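Local coordinates for protein endonuclease and methylase LlaGI (Lactococcus lactis, PDB 5FFJ) that probably recognises and methylates specific DNA as a single-chain restriction-modification enzyme with a helicase-like ATPase, here without its nuclease, at residues D733-P739 and V846-I852; D711-S716 and L1010-I1016; S883-K889 and D932-S937; P617-L622 and Y661-R665. One frame throughout, in Å; residues are numbered along the deposited sequence.

Interaction 1. Residues D733-P739 and V846-I852; sequences DVHILDP and VPITAII
Residues 736-738 and 850-852 lie side by side as parallel strands at the centre of the methyltransferase sheet, a Rossmann-like fold with strand order 3-2-1-4-5-7-6 in its core. Their axes come within 4.8 Å and diverge by 25°, and Ile736 bridges to Ala850 and Leu737 to Ile851. The parallel ladder is carried by Ala850 N to His735 O (3.0 Å), Leu737 N to Ala850 O (2.9 Å, N-H...O 166°) and Ile852 N to Leu737 O (2.9 Å). His735 O takes a second donor, Thr849 N at 3.0 Å, which arrives at a lower C=O...N angle of 140°; two bonds thus fix this carbonyl where residues 846-852 turn in beside their partner, just after the inverse gamma turn centred on Pro847.

Val846 lays CG1 over one face of the His735 imidazole. Ile736 CG1 lies 4.0 Å from Ala850 CB on one face of the sheet; on the other, Ile848 reaches out with its terminal CD1 to lie 3.5 Å from Leu737 CD2. That second face is covered by helix 899-910, where Leu737 meets Trp906 and Ile851 meets Ala907.

Further out, His735 ND1 is hydrogen-bonded to His777 on the neighbouring strand. The first strand runs into a DPFTGTG sequence beginning at Asp738, consistent with the cofactor-binding loop of these methylases; the second leads, one residue after Ile852, into NPPY, which matches the (D/N)PPY motif that is catalytic in N6-adenine methylases. Between the two exits, Pro739 crosses Ile851 at about a right angle, with CG 3.5 Å from Ile851 CG2.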
# COMPACT_ATOMS: atom_id res chain seq x y z
N ASP A 733 -26.96 -30.94 -6.00
CA ASP A 733 -26.79 -30.31 -7.30
C ASP A 733 -26.59 -28.80 -7.16
O ASP A 733 -26.88 -28.03 -8.09
CB ASP A 733 -28.01 -30.61 -8.18
CG ASP A 733 -27.99 -32.03 -8.73
OD1 ASP A 733 -27.25 -32.88 -8.18
OD2 ASP A 733 -28.70 -32.30 -9.72
N VAL A 734 -26.09 -28.37 -6.00
CA VAL A 734 -25.74 -26.97 -5.78
C VAL A 734 -24.25 -26.86 -5.49
O VAL A 734 -23.73 -27.50 -4.57
CB VAL A 734 -26.55 -26.35 -4.61
CG1 VAL A 734 -26.09 -24.92 -4.34
CG2 VAL A 734 -28.04 -26.39 -4.93
N HIS A 735 -23.57 -26.04 -6.28
CA HIS A 735 -22.13 -25.85 -6.16
C HIS A 735 -21.78 -24.38 -5.90
O HIS A 735 -22.37 -23.47 -6.49
CB HIS A 735 -21.43 -26.35 -7.43
CG HIS A 735 -21.27 -27.84 -7.47
ND1 HIS A 735 -20.03 -28.45 -7.47
CD2 HIS A 735 -22.17 -28.84 -7.52
CE1 HIS A 735 -20.18 -29.76 -7.52
NE2 HIS A 735 -21.48 -30.02 -7.55
N ILE A 736 -20.81 -24.18 -5.01
CA ILE A 736 -20.44 -22.86 -4.52
C ILE A 736 -18.99 -22.56 -4.83
O ILE A 736 -18.09 -23.28 -4.40
CB ILE A 736 -20.68 -22.76 -2.99
CG1 ILE A 736 -22.18 -22.79 -2.71
CG2 ILE A 736 -20.02 -21.50 -2.42
CD1 ILE A 736 -22.57 -22.58 -1.26
N LEU A 737 -18.77 -21.47 -5.58
CA LEU A 737 -17.42 -21.03 -5.91
C LEU A 737 -17.09 -19.72 -5.21
O LEU A 737 -17.92 -18.81 -5.14
CB LEU A 737 -17.26 -20.86 -7.43
CG LEU A 737 -15.85 -20.48 -7.91
CD1 LEU A 737 -14.82 -21.50 -7.46
CD2 LEU A 737 -15.80 -20.33 -9.43
N ASP A 738 -15.88 -19.65 -4.66
CA ASP A 738 -15.34 -18.43 -4.09
C ASP A 738 -14.11 -18.03 -4.91
O ASP A 738 -12.98 -18.40 -4.57
CB ASP A 738 -15.00 -18.65 -2.60
CG ASP A 738 -14.42 -17.41 -1.93
OD1 ASP A 738 -14.41 -16.33 -2.56
OD2 ASP A 738 -13.99 -17.51 -0.76
N PRO A 739 -14.32 -17.28 -6.02
CA PRO A 739 -13.26 -17.02 -7.01
C PRO A 739 -12.05 -16.27 -6.47
O PRO A 739 -11.00 -16.30 -7.10
CB PRO A 739 -13.96 -16.18 -8.08
CG PRO A 739 -15.41 -16.38 -7.86
CD PRO A 739 -15.57 -16.60 -6.40
N VAL A 846 -18.51 -28.21 -13.66
CA VAL A 846 -19.56 -28.04 -12.66
C VAL A 846 -20.51 -26.92 -13.05
O VAL A 846 -20.07 -25.84 -13.44
CB VAL A 846 -18.96 -27.74 -11.27
CG1 VAL A 846 -20.02 -27.20 -10.31
CG2 VAL A 846 -18.32 -28.99 -10.69
N PRO A 847 -21.83 -27.17 -12.94
CA PRO A 847 -22.78 -26.06 -13.08
C PRO A 847 -22.89 -25.28 -11.77
O PRO A 847 -23.75 -25.57 -10.94
CB PRO A 847 -24.09 -26.77 -13.42
CG PRO A 847 -23.98 -28.09 -12.75
CD PRO A 847 -22.52 -28.46 -12.80
N ILE A 848 -21.99 -24.32 -11.58
CA ILE A 848 -21.94 -23.52 -10.36
C ILE A 848 -23.21 -22.71 -10.14
O ILE A 848 -23.54 -21.83 -10.94
CB ILE A 848 -20.73 -22.57 -10.37
CG1 ILE A 848 -19.43 -23.37 -10.26
CG2 ILE A 848 -20.83 -21.57 -9.22
CD1 ILE A 848 -18.20 -22.58 -10.61
N THR A 849 -23.88 -22.99 -9.03
CA THR A 849 -25.19 -22.40 -8.75
C THR A 849 -25.06 -21.13 -7.93
O THR A 849 -25.97 -20.30 -7.90
CB THR A 849 -26.09 -23.40 -8.00
OG1 THR A 849 -25.94 -24.71 -8.57
CG2 THR A 849 -27.55 -22.99 -8.07
N ALA A 850 -23.92 -20.97 -7.26
CA ALA A 850 -23.68 -19.81 -6.41
C ALA A 850 -22.22 -19.36 -6.45
O ALA A 850 -21.32 -20.17 -6.23
CB ALA A 850 -24.10 -20.10 -4.99
N ILE A 851 -22.01 -18.08 -6.73
CA ILE A 851 -20.68 -17.48 -6.66
C ILE A 851 -20.68 -16.46 -5.53
O ILE A 851 -21.58 -15.62 -5.43
CB ILE A 851 -20.28 -16.83 -8.00
CG1 ILE A 851 -20.38 -17.87 -9.12
CG2 ILE A 851 -18.86 -16.27 -7.91
CD1 ILE A 851 -19.93 -17.39 -10.49
N ILE A 852 -19.66 -16.54 -4.68
CA ILE A 852 -19.64 -15.83 -3.41
C ILE A 852 -18.25 -15.27 -3.12
O ILE A 852 -17.25 -15.87 -3.50
CB ILE A 852 -20.09 -16.79 -2.26
CG1 ILE A 852 -21.59 -16.61 -1.99
CG2 ILE A 852 -19.27 -16.56 -0.98
CD1 ILE A 852 -22.17 -17.66 -1.05

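Interaction 2. Residues D711-S716 and L1010-I1016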
# COMPACT_ATOMS: atom_id res chain seq x y z
N ASP A 711 -20.94 -13.11 6.78
CA ASP A 711 -22.08 -13.87 7.27
C ASP A 711 -23.38 -13.39 6.63
O ASP A 711 -24.29 -14.18 6.39
CB ASP A 711 -22.19 -13.75 8.80
CG ASP A 711 -21.28 -14.72 9.52
OD1 ASP A 711 -20.29 -15.19 8.92
OD2 ASP A 711 -21.56 -15.03 10.70
N PHE A 712 -23.46 -12.09 6.36
CA PHE A 712 -24.71 -11.50 5.88
C PHE A 712 -25.14 -12.08 4.53
O PHE A 712 -26.32 -12.37 4.33
CB PHE A 712 -24.58 -9.98 5.76
CG PHE A 712 -25.84 -9.31 5.28
CD1 PHE A 712 -26.83 -8.94 6.18
CD2 PHE A 712 -26.04 -9.06 3.94
CE1 PHE A 712 -27.99 -8.33 5.74
CE2 PHE A 712 -27.20 -8.45 3.49
CZ PHE A 712 -28.18 -8.08 4.40
N ILE A 713 -24.19 -12.23 3.60
CA ILE A 713 -24.54 -12.70 2.26
C ILE A 713 -24.75 -14.21 2.23
O ILE A 713 -25.50 -14.71 1.40
CB ILE A 713 -23.48 -12.31 1.21
CG1 ILE A 713 -22.12 -12.97 1.50
CG2 ILE A 713 -23.32 -10.81 1.15
CD1 ILE A 713 -21.20 -12.95 0.30
N VAL A 714 -24.09 -14.93 3.13
CA VAL A 714 -24.27 -16.38 3.22
C VAL A 714 -25.73 -16.70 3.56
O VAL A 714 -26.38 -17.47 2.86
CB VAL A 714 -23.34 -17.00 4.28
CG1 VAL A 714 -23.71 -18.45 4.54
CG2 VAL A 714 -21.89 -16.90 3.82
N HIS A 715 -26.22 -16.11 4.65
CA HIS A 715 -27.63 -16.21 5.00
C HIS A 715 -28.50 -15.73 3.85
O HIS A 715 -29.51 -16.34 3.52
CB HIS A 715 -27.94 -15.37 6.24
CG HIS A 715 -27.38 -15.93 7.52
ND1 HIS A 715 -28.06 -15.87 8.71
CD2 HIS A 715 -26.20 -16.53 7.78
CE1 HIS A 715 -27.33 -16.42 9.66
NE2 HIS A 715 -26.19 -16.84 9.13
N SER A 716 -28.10 -14.61 3.25
CA SER A 716 -28.84 -14.01 2.15
C SER A 716 -28.85 -14.91 0.92
O SER A 716 -29.86 -15.02 0.23
CB SER A 716 -28.23 -12.65 1.80
OG SER A 716 -28.14 -11.83 2.95
N LEU A 1010 -25.62 -5.43 10.62
CA LEU A 1010 -25.30 -6.66 9.90
C LEU A 1010 -25.28 -7.86 10.84
O LEU A 1010 -25.58 -8.99 10.44
CB LEU A 1010 -23.95 -6.53 9.20
CG LEU A 1010 -23.96 -6.06 7.74
CD1 LEU A 1010 -25.02 -4.98 7.51
CD2 LEU A 1010 -22.59 -5.54 7.34
N ARG A 1011 -24.93 -7.62 12.10
CA ARG A 1011 -25.07 -8.64 13.14
C ARG A 1011 -26.54 -8.78 13.52
O ARG A 1011 -27.03 -9.89 13.76
CB ARG A 1011 -24.23 -8.26 14.37
CG ARG A 1011 -23.06 -9.21 14.65
CD ARG A 1011 -21.95 -8.56 15.49
NE ARG A 1011 -22.16 -7.12 15.72
CZ ARG A 1011 -21.27 -6.16 15.50
NH1 ARG A 1011 -21.59 -4.90 15.74
NH2 ARG A 1011 -20.05 -6.45 15.05
N ASP A 1012 -27.25 -7.65 13.55
CA ASP A 1012 -28.66 -7.61 13.93
C ASP A 1012 -29.52 -8.28 12.85
O ASP A 1012 -30.29 -9.21 13.14
CB ASP A 1012 -29.10 -6.16 14.15
CG ASP A 1012 -30.56 -6.02 14.53
OD1 ASP A 1012 -31.16 -7.02 14.98
OD2 ASP A 1012 -31.11 -4.91 14.38
N LYS A 1013 -29.37 -7.82 11.61
CA LYS A 1013 -30.03 -8.42 10.46
C LYS A 1013 -29.04 -9.29 9.71
O LYS A 1013 -28.12 -8.79 9.06
CB LYS A 1013 -30.62 -7.36 9.53
CG LYS A 1013 -31.16 -6.14 10.24
CD LYS A 1013 -32.48 -5.68 9.65
CE LYS A 1013 -33.12 -4.63 10.54
NZ LYS A 1013 -34.33 -4.05 9.91
N GLU A 1014 -29.22 -10.60 9.81
CA GLU A 1014 -28.28 -11.56 9.24
C GLU A 1014 -28.55 -11.79 7.76
O GLU A 1014 -27.72 -12.34 7.05
CB GLU A 1014 -28.34 -12.88 10.00
CG GLU A 1014 -27.97 -12.77 11.48
CD GLU A 1014 -28.95 -13.47 12.39
OE1 GLU A 1014 -29.65 -12.78 13.16
OE2 GLU A 1014 -29.01 -14.72 12.35
N SER A 1015 -29.72 -11.36 7.29
CA SER A 1015 -30.15 -11.67 5.92
C SER A 1015 -30.93 -10.55 5.25
O SER A 1015 -31.39 -9.60 5.89
CB SER A 1015 -30.98 -12.95 5.93
OG SER A 1015 -31.78 -13.06 4.77
N ILE A 1016 -31.08 -10.68 3.93
CA ILE A 1016 -31.81 -9.73 3.11
C ILE A 1016 -33.33 -9.89 3.21
O ILE A 1016 -34.09 -9.14 2.60
CB ILE A 1016 -31.40 -9.85 1.62
CG1 ILE A 1016 -31.54 -11.29 1.12
CG2 ILE A 1016 -29.97 -9.35 1.43
CD1 ILE A 1016 -32.67 -11.48 0.15
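Phe712, Glu1014 and His715 account for most of the surface this contact buries, and the backbone carbonyl of Glu1014 is their common meeting point. Phe712 CA approaches Glu1014 O at 3.3 Å with an angle of 149° at the hydrogen, the geometry of a CA-H...O contact, while His715 CB touches the same oxygen from the next turn of helix 707-725.

The Phe712 ring reaches along the chain leaving helix 1003-1012 because chi1 (-179°) points CG directly away from its own nitrogen. Lys1013 O lies at its edge, in the ring plane, near CD1. The CE2 corner meets Ile1016 CG2 at 3.6 Å, the two side chains crossing at about a right angle. Ser716 OG stands 3.5 Å above one face, displaced toward the rim, and also accepts a weak hydrogen bond from Ile1016 N (3.3 Å).

His715 meets the base of the Glu1014 side chain: ND1 is 3.3 Å from Glu1014 CB, and the bend at chi2 carries the carboxylate to lie with OE2 3.6 Å from His715 CE1, its plane turned 68° from the imidazole. Tyr753 of helix 745-760 stacks on the same histidine. Next to it, Ser1015 OG bonds to Leu1017 N and to Asp719, a tie back to the first helix.

Phe712 and Ile1016 both rest on strand 977-984, through Ile979 and Ile981. The contact therefore joins the helix preceding strand 736-738 to the connection running from helix 1003-1012 toward edge strand 1022-1024, packed together on the mixed sheet of a Rossmann-like methyltransferase.

Interaction 3. Residues S883-K889 and D932-S937; sequences SYVKNSK and DGLRKS
Asp932 grips the end of the Val885-Ser888 type I turn and the residue after it with both carboxylate oxygens. Ser888 OG donates to OD1 at 2.6 Å and Lys889 N to OD2 at 3.0 Å (N-H...O 144°), each on the syn lone pair. The first torsion of Asp932, 58°, places CG between its own backbone N and carbonyl carbon, swinging the carboxylate to this side of the helix.

At Gly933 the backbones come together with no side chain between them: its CA is 4.2 Å from Ser888 CA and makes a CA-H...O contact of 3.5 Å with Tyr884 O. The next residue, Leu934, sets CD1 over one face of the Tyr884 ring, 3.4 Å from the centroid and 17° off the normal, a CH-pi contact. Helix 899-910 packs on the same tyrosine through Val901, Ile904 and Arg905.

Arg935 turns from this interface to a salt bridge with Asp1031. Lys936 follows back toward Asn887; its NZ is modelled so near Asn887 OD1 that the hydrogen bond is doubtful in length, and Lys940 lies close by with like charge. Ser937 closes the walk, with CB in the plane of the Tyr884 ring at its edge and OG donating to Gly933 O at 3.2 Å from above the carbonyl plane.

The end of helix 874-885, whose Val885 packs on a DNA phosphate, and the turn after it are thus pinned to helix 932-941. Across this contact both donors to Asp932 are neutral, consistent with a carboxylate whose charge would be stabilised here by N-H and O-H groups.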
# COMPACT_ATOMS: atom_id res chain seq x y z
N SER A 883 -21.00 -5.94 -23.67
CA SER A 883 -22.11 -5.83 -22.73
C SER A 883 -22.20 -4.46 -22.08
O SER A 883 -22.99 -3.61 -22.48
CB SER A 883 -22.00 -6.91 -21.64
OG SER A 883 -20.75 -6.84 -20.98
N TYR A 884 -21.36 -4.24 -21.07
CA TYR A 884 -21.44 -3.04 -20.24
C TYR A 884 -21.09 -1.78 -21.03
O TYR A 884 -21.81 -0.78 -20.97
CB TYR A 884 -20.51 -3.17 -19.04
CG TYR A 884 -20.76 -4.40 -18.19
CD1 TYR A 884 -22.01 -5.00 -18.15
CD2 TYR A 884 -19.74 -4.97 -17.44
CE1 TYR A 884 -22.24 -6.13 -17.38
CE2 TYR A 884 -19.96 -6.09 -16.66
CZ TYR A 884 -21.21 -6.67 -16.64
OH TYR A 884 -21.42 -7.79 -15.86
N VAL A 885 -19.98 -1.83 -21.77
CA VAL A 885 -19.50 -0.66 -22.50
C VAL A 885 -20.44 -0.30 -23.65
O VAL A 885 -20.68 0.87 -23.93
CB VAL A 885 -18.09 -0.90 -23.06
CG1 VAL A 885 -17.61 0.32 -23.84
CG2 VAL A 885 -17.13 -1.23 -21.94
N LYS A 886 -20.98 -1.33 -24.31
CA LYS A 886 -21.85 -1.13 -25.46
C LYS A 886 -23.12 -0.38 -25.09
O LYS A 886 -23.59 0.49 -25.83
CB LYS A 886 -22.20 -2.47 -26.10
CG LYS A 886 -23.07 -2.36 -27.34
N ASN A 887 -23.68 -0.71 -23.93
CA ASN A 887 -24.95 -0.12 -23.49
C ASN A 887 -24.79 1.28 -22.90
O ASN A 887 -25.78 1.91 -22.52
CB ASN A 887 -25.62 -1.03 -22.46
CG ASN A 887 -26.08 -2.35 -23.06
OD1 ASN A 887 -27.06 -2.39 -23.81
ND2 ASN A 887 -25.39 -3.43 -22.72
N SER A 888 -23.56 1.76 -22.82
CA SER A 888 -23.29 3.04 -22.18
C SER A 888 -23.40 4.21 -23.15
O SER A 888 -23.20 4.05 -24.35
CB SER A 888 -21.90 3.03 -21.54
OG SER A 888 -21.78 4.06 -20.58
N LYS A 889 -23.73 5.39 -22.61
CA LYS A 889 -23.86 6.61 -23.40
C LYS A 889 -22.65 7.52 -23.21
O LYS A 889 -22.69 8.69 -23.59
CB LYS A 889 -25.13 7.37 -23.00
CG LYS A 889 -26.41 6.56 -23.02
CD LYS A 889 -27.05 6.52 -24.40
CE LYS A 889 -28.14 5.46 -24.48
NZ LYS A 889 -28.93 5.57 -25.74
N ASP A 932 -24.07 3.36 -16.52
CA ASP A 932 -25.44 3.30 -17.00
C ASP A 932 -25.67 2.04 -17.83
O ASP A 932 -26.78 1.50 -17.86
CB ASP A 932 -25.78 4.54 -17.82
CG ASP A 932 -24.87 4.72 -19.01
OD1 ASP A 932 -23.66 4.42 -18.88
OD2 ASP A 932 -25.35 5.16 -20.08
N GLY A 933 -24.63 1.58 -18.51
CA GLY A 933 -24.71 0.38 -19.31
C GLY A 933 -24.73 -0.87 -18.45
O GLY A 933 -25.48 -1.81 -18.72
N LEU A 934 -23.89 -0.88 -17.41
CA LEU A 934 -23.84 -2.00 -16.48
C LEU A 934 -25.20 -2.21 -15.83
O LEU A 934 -25.64 -3.34 -15.63
CB LEU A 934 -22.77 -1.76 -15.42
CG LEU A 934 -22.69 -2.76 -14.27
CD1 LEU A 934 -22.60 -4.19 -14.76
CD2 LEU A 934 -21.50 -2.44 -13.39
N ARG A 935 -25.86 -1.11 -15.49
CA ARG A 935 -27.18 -1.17 -14.87
C ARG A 935 -28.23 -1.63 -15.87
O ARG A 935 -29.24 -2.24 -15.50
CB ARG A 935 -27.57 0.18 -14.27
CG ARG A 935 -26.67 0.63 -13.13
CD ARG A 935 -27.24 1.83 -12.39
NE ARG A 935 -27.32 3.03 -13.23
CZ ARG A 935 -26.31 3.88 -13.43
NH1 ARG A 935 -25.13 3.66 -12.87
NH2 ARG A 935 -26.49 4.95 -14.20
N LYS A 936 -27.99 -1.34 -17.15
CA LYS A 936 -28.88 -1.79 -18.21
C LYS A 936 -28.73 -3.29 -18.41
O LYS A 936 -29.70 -4.00 -18.67
CB LYS A 936 -28.59 -1.04 -19.52
CG LYS A 936 -29.52 -1.39 -20.67
CD LYS A 936 -29.45 -0.35 -21.78
CE LYS A 936 -30.19 -0.80 -23.03
NZ LYS A 936 -29.44 -1.86 -23.78
N SER A 937 -27.50 -3.77 -18.25
CA SER A 937 -27.20 -5.20 -18.40
C SER A 937 -27.75 -6.02 -17.24
O SER A 937 -28.49 -6.98 -17.44
CB SER A 937 -25.69 -5.42 -18.52
OG SER A 937 -25.18 -4.84 -19.71

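Interaction 4. Residues P617-L622 and Y661-R665; sequences PIFEAL and YESVR
Ala621 N donates to Pro617 O at 2.8 Å, closing the helical turn that brings both residues to face Tyr661, Val664 and Arg665. Here helices 602-623 and 658-667 pack side by side within the helical coupler domain. Their local axes run 8.8 Å apart and only 21° from parallel, and the CA atoms of Ala621 and Arg665 approach to 4.9 Å.

At one end, the Pro617 ring lies over a face of the Tyr661 ring, with CB 3.6 Å from Tyr661 CE2, though CG is modelled too close to the ring for finer detail to be trusted. The tyrosine reaches there because its CG stands anti to the carbonyl carbon (chi1 -61°), which turns the ring toward the proline. Ile618, one residue on, meets Val664 at about a right angle, its CG2 4.1 Å from Val664 CG1, and continues to Phe688 of helix 676-692.

The extended Arg665 packs through its CG; its guanidinium pairs with Glu658 of the same helix, though the placing of NH1 is less sure. Between the helices, Ala621 CB touches two neighbours at once, Val664 CG1 at 3.6 Å and Arg665 CG at 3.5 Å.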
# COMPACT_ATOMS: atom_id res chain seq x y z
N PRO A 617 8.79 -25.24 7.11
CA PRO A 617 9.02 -25.68 8.49
C PRO A 617 7.98 -25.17 9.48
O PRO A 617 7.67 -25.87 10.45
CB PRO A 617 10.40 -25.09 8.82
CG PRO A 617 10.70 -24.11 7.75
CD PRO A 617 9.98 -24.58 6.54
N ILE A 618 7.44 -23.97 9.26
CA ILE A 618 6.38 -23.44 10.11
C ILE A 618 5.13 -24.31 10.01
O ILE A 618 4.50 -24.64 11.01
CB ILE A 618 6.02 -21.98 9.75
CG1 ILE A 618 7.26 -21.09 9.89
CG2 ILE A 618 4.85 -21.47 10.62
CD1 ILE A 618 6.99 -19.60 9.85
N PHE A 619 4.78 -24.67 8.78
CA PHE A 619 3.60 -25.49 8.53
C PHE A 619 3.78 -26.90 9.08
O PHE A 619 2.86 -27.48 9.65
CB PHE A 619 3.30 -25.53 7.03
CG PHE A 619 2.99 -24.19 6.43
CD1 PHE A 619 2.16 -23.30 7.09
CD2 PHE A 619 3.53 -23.81 5.21
CE1 PHE A 619 1.87 -22.06 6.55
CE2 PHE A 619 3.25 -22.57 4.66
CZ PHE A 619 2.42 -21.70 5.33
N GLU A 620 4.98 -27.45 8.90
CA GLU A 620 5.32 -28.75 9.47
C GLU A 620 5.22 -28.71 10.99
O GLU A 620 4.67 -29.62 11.61
CB GLU A 620 6.73 -29.17 9.04
CG GLU A 620 6.84 -29.65 7.60
CD GLU A 620 8.28 -29.78 7.13
OE1 GLU A 620 9.14 -28.98 7.56
OE2 GLU A 620 8.55 -30.69 6.32
N ALA A 621 5.76 -27.65 11.58
CA ALA A 621 5.75 -27.47 13.03
C ALA A 621 4.32 -27.37 13.55
O ALA A 621 3.99 -27.92 14.60
CB ALA A 621 6.55 -26.23 13.41
N LEU A 622 3.48 -26.65 12.81
CA LEU A 622 2.08 -26.47 13.19
C LEU A 622 1.32 -27.79 13.16
O LEU A 622 0.50 -28.07 14.04
CB LEU A 622 1.40 -25.46 12.25
CG LEU A 622 0.97 -24.14 12.90
CD1 LEU A 622 0.74 -23.08 11.84
CD2 LEU A 622 -0.28 -24.34 13.75
N TYR A 661 11.61 -21.15 14.21
CA TYR A 661 10.97 -22.46 14.03
C TYR A 661 10.72 -23.13 15.38
O TYR A 661 9.66 -23.71 15.61
CB TYR A 661 11.84 -23.38 13.16
CG TYR A 661 12.11 -22.89 11.75
CD1 TYR A 661 11.47 -21.76 11.24
CD2 TYR A 661 13.01 -23.55 10.91
CE1 TYR A 661 11.72 -21.31 9.96
CE2 TYR A 661 13.26 -23.11 9.62
CZ TYR A 661 12.62 -21.98 9.15
OH TYR A 661 12.86 -21.54 7.87
N GLU A 662 11.71 -23.03 16.27
CA GLU A 662 11.62 -23.64 17.59
C GLU A 662 10.46 -23.06 18.39
O GLU A 662 9.72 -23.80 19.05
CB GLU A 662 12.94 -23.44 18.35
CG GLU A 662 14.03 -24.42 17.96
CD GLU A 662 13.80 -25.83 18.50
OE1 GLU A 662 13.00 -25.99 19.44
OE2 GLU A 662 14.42 -26.77 17.97
N SER A 663 10.29 -21.74 18.32
CA SER A 663 9.19 -21.07 19.00
C SER A 663 7.84 -21.60 18.50
O SER A 663 6.93 -21.83 19.29
CB SER A 663 9.27 -19.56 18.80
OG SER A 663 10.16 -18.96 19.73
N VAL A 664 7.74 -21.78 17.19
CA VAL A 664 6.52 -22.31 16.59
C VAL A 664 6.27 -23.74 17.06
O VAL A 664 5.16 -24.09 17.45
CB VAL A 664 6.60 -22.28 15.05
CG1 VAL A 664 5.39 -22.96 14.43
CG2 VAL A 664 6.72 -20.85 14.55
N ARG A 665 7.31 -24.57 17.00
CA ARG A 665 7.23 -25.96 17.44
C ARG A 665 6.75 -26.04 18.89
O ARG A 665 5.95 -26.92 19.23
CB ARG A 665 8.59 -26.64 17.31
CG ARG A 665 9.00 -26.91 15.87
CD ARG A 665 10.50 -27.12 15.74
NE ARG A 665 10.92 -27.23 14.35
CZ ARG A 665 12.19 -27.24 13.95
NH1 ARG A 665 13.17 -27.14 14.83
NH2 ARG A 665 12.47 -27.35 12.66

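From the N terminus, interaction 4 closes first: it joins two helices of the coupler and is complete before the other three open. Interaction 2 then opens at residues 711-716 and closes only at 1010-1016, enclosing most of the methylase region. Nested inside it, in series, are interaction 1, which pairs two central sheet strands, and interaction 3, which ties the end of helix 874-885 and the turn after it to helix 932-941, near the DNA. No loops cross. Interactions 1 and 2 touch directly, Ile852 CG2 lying 4.3 Å from Ile713 CD1, so sheet and helix share packing there. Interaction 3 is about 26 Å from interaction 1, centre to centre, and interaction 4 about 52 Å from interaction 3.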